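Local coordinates for protein 4-hydroxybutyrate coenzyme A transferase (Shewanella oneidensis, PDB 2OAS) that probably transfers coenzyme A between acyl-CoA thioesters and carboxylic acids such as acetate and 4-hydroxybutyrate, at residues Leu416-Asp419 and Ala420-Trp424; Phe335-Gly338 and Ala339-Glu343. One frame throughout, in Å; residues are numbered along the deposited sequence.

How the contacts relate
From the N terminus, contact 2 comes first, at the C-terminal end of helix 332-341, and contact 1 follows at the end of helix 410-422, the last helix of the chain. Each is local, joining residues of one unbroken helical stretch, so neither closes a long loop, and the two lie in series without nesting or crossing. Helix 332-341 lies against strands 301-305 and 346-350 of the mixed six-stranded sheet, close to the coenzyme A site, whereas 416-424 lies farther out, by the loop at Ser-365. Their centres are about 31 Å apart and their nearest atoms about 18 Å, yet both reach the second subunit.

Contact 1: Leu416-Asp419 and Ala420-Trp424; sequences LSRD and AFEVW
The side chain of Asp-419 lies alongside that of Val-423, one turn further on, both pointing the same way where helix 410-422 gives way to the loop that begins at Val-423. The Val-423 methyl CG2 meets both the CB and the carboxylate of Asp-419, lying 3.4 Å from CB and 3.7 Å from OD1. Val-423 CG2 stands anti to its own carbonyl carbon, and this torsion turns the methyl back beside the backbone N and towards Asp-419.

The backbone shows how the helix ends. Arg-418 O accepts two bonds, a nearly straight one from Glu-422 N (N-H...O angle 173°), in the carbonyl plane, and one from Phe-421 N, which sits above that plane and makes the tighter i to i+3 turn. Asp-419 O is also shared, between Val-423 N at 2.9 Å and Trp-424 N at 3.3 Å, so the last turn widens to an i to i+5 bond. Ala-420 N reaches Leu-416 O and Ser-417 O only weakly, and the Ala-420 methyl is pressed against Ser-417 O.

Beyond the helix, Trp-424 NE1 donates to Ser-365 O, while Trp-424 packs on Gly-370 of the second subunit and Val-423 O bonds Thr-323 OG1 of that subunit. The indole also meets the helix end itself: Trp-424 CD1 lies 3.6 Å from Asp-419 O, which sits at the ring edge, near its plane.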
loop_
_atom_site.group_PDB
_atom_site.type_symbol
_atom_site.label_atom_id
_atom_site.label_comp_id
_atom_site.label_asym_id
_atom_site.label_seq_id
_atom_site.Cartn_x
_atom_site.Cartn_y
_atom_site.Cartn_z
ATOM N N LEU A 416 -0.068 13.716 24.539
ATOM C CA LEU A 416 -0.198 13.699 23.088
ATOM C C LEU A 416 -0.191 15.114 22.539
ATOM O O LEU A 416 0.537 15.422 21.598
ATOM C CB LEU A 416 -1.484 12.976 22.660
ATOM C CG LEU A 416 -1.520 11.459 22.881
ATOM C CD1 LEU A 416 -2.899 10.924 22.565
ATOM C CD2 LEU A 416 -0.464 10.774 22.033
ATOM N N SER A 417 -1.002 15.981 23.127
ATOM C CA SER A 417 -1.033 17.349 22.675
ATOM C C SER A 417 0.355 18.008 22.756
ATOM O O SER A 417 0.740 18.753 21.850
ATOM C CB SER A 417 -2.042 18.147 23.483
ATOM O OG SER A 417 -1.971 19.510 23.129
ATOM N N ARG A 418 1.104 17.742 23.826
ATOM C CA ARG A 418 2.445 18.301 23.987
ATOM C C ARG A 418 3.381 17.881 22.851
ATOM O O ARG A 418 3.941 18.729 22.144
ATOM C CB ARG A 418 3.065 17.860 25.327
ATOM C CG ARG A 418 2.849 18.846 26.469
ATOM C CD ARG A 418 3.105 18.209 27.846
ATOM N NE ARG A 418 2.955 19.199 28.911
ATOM C CZ ARG A 418 1.885 19.987 29.087
ATOM N NH1 ARG A 418 0.834 19.922 28.266
ATOM N NH2 ARG A 418 1.865 20.853 30.101
ATOM N N ASP A 419 3.541 16.571 22.677
ATOM C CA ASP A 419 4.409 16.041 21.642
ATOM C C ASP A 419 3.933 16.440 20.234
ATOM O O ASP A 419 4.662 16.286 19.249
ATOM C CB ASP A 419 4.505 14.511 21.759
ATOM C CG ASP A 419 5.064 14.053 23.102
ATOM O OD1 ASP A 419 6.005 14.703 23.610
ATOM O OD2 ASP A 419 4.574 13.033 23.640
ATOM N N ALA A 420 2.716 16.959 20.137
ATOM C CA ALA A 420 2.178 17.379 18.844
ATOM C C ALA A 420 2.983 18.562 18.337
ATOM O O ALA A 420 3.131 18.774 17.133
ATOM C CB ALA A 420 0.720 17.780 18.983
ATOM N N PHE A 421 3.494 19.344 19.275
ATOM C CA PHE A 421 4.287 20.502 18.935
ATOM C C PHE A 421 5.768 20.255 19.176
ATOM O O PHE A 421 6.606 20.699 18.407
ATOM C CB PHE A 421 3.838 21.701 19.759
ATOM C CG PHE A 421 4.774 22.864 19.681
ATOM C CD1 PHE A 421 4.819 23.661 18.550
ATOM C CD2 PHE A 421 5.641 23.140 20.731
ATOM C CE1 PHE A 421 5.719 24.715 18.460
ATOM C CE2 PHE A 421 6.541 24.187 20.650
ATOM C CZ PHE A 421 6.579 24.977 19.513
ATOM N N GLU A 422 6.084 19.556 20.256
ATOM C CA GLU A 422 7.465 19.288 20.590
ATOM C C GLU A 422 8.130 18.231 19.714
ATOM O O GLU A 422 9.338 18.270 19.494
ATOM C CB GLU A 422 7.569 18.906 22.070
ATOM C CG GLU A 422 7.589 20.127 22.982
ATOM C CD GLU A 422 7.383 19.791 24.441
ATOM O OE1 GLU A 422 8.031 18.841 24.936
ATOM O OE2 GLU A 422 6.578 20.488 25.095
ATOM N N VAL A 423 7.342 17.305 19.187
ATOM C CA VAL A 423 7.903 16.255 18.374
ATOM C C VAL A 423 7.664 16.461 16.893
ATOM O O VAL A 423 8.572 16.269 16.081
ATOM C CB VAL A 423 7.336 14.910 18.771
ATOM C CG1 VAL A 423 7.970 13.825 17.942
ATOM C CG2 VAL A 423 7.567 14.672 20.250
ATOM N N TRP A 424 6.444 16.847 16.533
ATOM C CA TRP A 424 6.097 17.057 15.131
ATOM C C TRP A 424 6.204 18.517 14.713
ATOM O O TRP A 424 6.202 18.829 13.530
ATOM C CB TRP A 424 4.679 16.538 14.837
ATOM C CG TRP A 424 4.524 15.054 15.034
ATOM C CD1 TRP A 424 4.190 14.408 16.189
ATOM C CD2 TRP A 424 4.765 14.031 14.060
ATOM N NE1 TRP A 424 4.208 13.048 15.995
ATOM C CE2 TRP A 424 4.550 12.789 14.698
ATOM C CE3 TRP A 424 5.124 14.042 12.702
ATOM C CZ2 TRP A 424 4.708 11.564 14.030
ATOM C CZ3 TRP A 424 5.281 12.827 12.040
ATOM C CH2 TRP A 424 5.064 11.605 12.703
#

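Contact 2: Phe335-Gly338 and Ala339-Glu343; sequences FIRG and AGLSE
In the closing turns of helix 332-341 the methyl of Ala-339 is set tightly against the preceding turn, with CB 3.0 Å from Phe-335 O and 3.6 Å from Ile-336 O. Its backbone N bonds to that same Phe-335 O, approaching from above the carbonyl plane.

Leu-341 reaches back over Arg-337. Because CG is anti to its carbonyl carbon (chi1 -65°), the branch lies beside the backbone N and is brought to 3.4 Å from Arg-337 O. The two side chains cross obliquely, Leu-341 CD1 lying 4.1 Å from Arg-337 CG. Arg-337 O also receives Leu-341 N at 2.9 Å, nearly along its C=O axis, and a weak bond from Gly-340 N. The Arg-337 guanidinium is held by the second subunit: NH1 and NE form salt bridges with Asp-334 and Glu-99 of that subunit, whose Phe-96 adds a cation-pi contact.

Gly-338 supplies the acceptor for the final turn: its O takes Ser-342 N at 2.9 Å, and Ser-342 is the first residue after the helix to leave helical geometry. There Ser-342 OG bonds Asn-298 O, fastening the helix end to the chain leading into strand 301-305. Phe-335 packs on Glu-233, the covalent coenzyme A site. Ala-339 rests on Val-301, Ala-303 and Ser-347, and Ile-336 on Ser-347 and Ile-349. The helix thus packs on the adjacent parallel strands 301-305 and 346-350 and leads into the second; the connection between them also carries several short strands before the helix.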
loop_
_atom_site.group_PDB
_atom_site.type_symbol
_atom_site.label_atom_id
_atom_site.label_comp_id
_atom_site.label_asym_id
_atom_site.label_seq_id
_atom_site.Cartn_x
_atom_site.Cartn_y
_atom_site.Cartn_z
ATOM N N PHE A 335 -7.634 -4.183 1.654
ATOM C CA PHE A 335 -9.054 -3.903 1.868
ATOM C C PHE A 335 -9.335 -2.429 2.116
ATOM O O PHE A 335 -10.396 -1.912 1.753
ATOM C CB PHE A 335 -9.594 -4.723 3.042
ATOM C CG PHE A 335 -10.046 -6.091 2.654
ATOM C CD1 PHE A 335 -11.164 -6.259 1.842
ATOM C CD2 PHE A 335 -9.348 -7.207 3.067
ATOM C CE1 PHE A 335 -11.575 -7.530 1.443
ATOM C CE2 PHE A 335 -9.748 -8.477 2.671
ATOM C CZ PHE A 335 -10.867 -8.637 1.856
ATOM N N ILE A 336 -8.379 -1.756 2.746
ATOM C CA ILE A 336 -8.508 -0.337 3.041
ATOM C C ILE A 336 -8.333 0.490 1.774
ATOM O O ILE A 336 -8.985 1.532 1.612
ATOM C CB ILE A 336 -7.489 0.076 4.129
ATOM C CG1 ILE A 336 -7.937 -0.532 5.463
ATOM C CG2 ILE A 336 -7.379 1.585 4.241
ATOM C CD1 ILE A 336 -7.034 -0.194 6.631
ATOM N N ARG A 337 -7.469 0.025 0.875
ATOM C CA ARG A 337 -7.246 0.724 -0.382
ATOM C C ARG A 337 -8.431 0.473 -1.317
ATOM O O ARG A 337 -8.988 1.411 -1.884
ATOM C CB ARG A 337 -5.955 0.250 -1.068
ATOM C CG ARG A 337 -5.588 1.063 -2.339
ATOM C CD ARG A 337 -5.417 2.545 -2.020
ATOM N NE ARG A 337 -4.923 3.370 -3.125
ATOM C CZ ARG A 337 -3.752 3.206 -3.745
ATOM N NH1 ARG A 337 -2.935 2.226 -3.382
ATOM N NH2 ARG A 337 -3.388 4.045 -4.714
ATOM N N GLY A 338 -8.799 -0.805 -1.458
ATOM C CA GLY A 338 -9.904 -1.185 -2.309
ATOM C C GLY A 338 -11.154 -0.469 -1.866
ATOM O O GLY A 338 -11.994 -0.075 -2.678
ATOM N N ALA A 339 -11.275 -0.288 -0.559
ATOM C CA ALA A 339 -12.416 0.406 -0.006
ATOM C C ALA A 339 -12.398 1.867 -0.458
ATOM O O ALA A 339 -13.451 2.445 -0.706
ATOM C CB ALA A 339 -12.398 0.314 1.514
ATOM N N GLY A 340 -11.210 2.461 -0.576
ATOM C CA GLY A 340 -11.117 3.847 -1.020
ATOM C C GLY A 340 -11.403 4.001 -2.507
ATOM O O GLY A 340 -11.931 5.022 -2.954
ATOM N N LEU A 341 -11.042 2.977 -3.270
ATOM C CA LEU A 341 -11.250 2.948 -4.707
ATOM C C LEU A 341 -12.708 2.647 -5.052
ATOM O O LEU A 341 -13.204 3.073 -6.095
ATOM C CB LEU A 341 -10.338 1.894 -5.340
ATOM C CG LEU A 341 -8.844 2.205 -5.223
ATOM C CD1 LEU A 341 -8.019 0.985 -5.602
ATOM C CD2 LEU A 341 -8.508 3.390 -6.104
ATOM N N SER A 342 -13.389 1.921 -4.171
ATOM C CA SER A 342 -14.800 1.568 -4.372
ATOM C C SER A 342 -15.722 2.787 -4.331
ATOM O O SER A 342 -15.475 3.746 -3.595
ATOM C CB SER A 342 -15.252 0.564 -3.305
ATOM O OG SER A 342 -16.669 0.494 -3.248
ATOM N N GLU A 343 -16.794 2.744 -5.108
ATOM C CA GLU A 343 -17.725 3.869 -5.146
ATOM C C GLU A 343 -18.439 4.066 -3.817
ATOM O O GLU A 343 -19.265 3.249 -3.414
ATOM C CB GLU A 343 -18.760 3.674 -6.260
ATOM C CG GLU A 343 -18.160 3.385 -7.633
ATOM C CD GLU A 343 -19.229 3.188 -8.711
ATOM O OE1 GLU A 343 -20.069 2.260 -8.566
ATOM O OE2 GLU A 343 -19.228 3.964 -9.696
#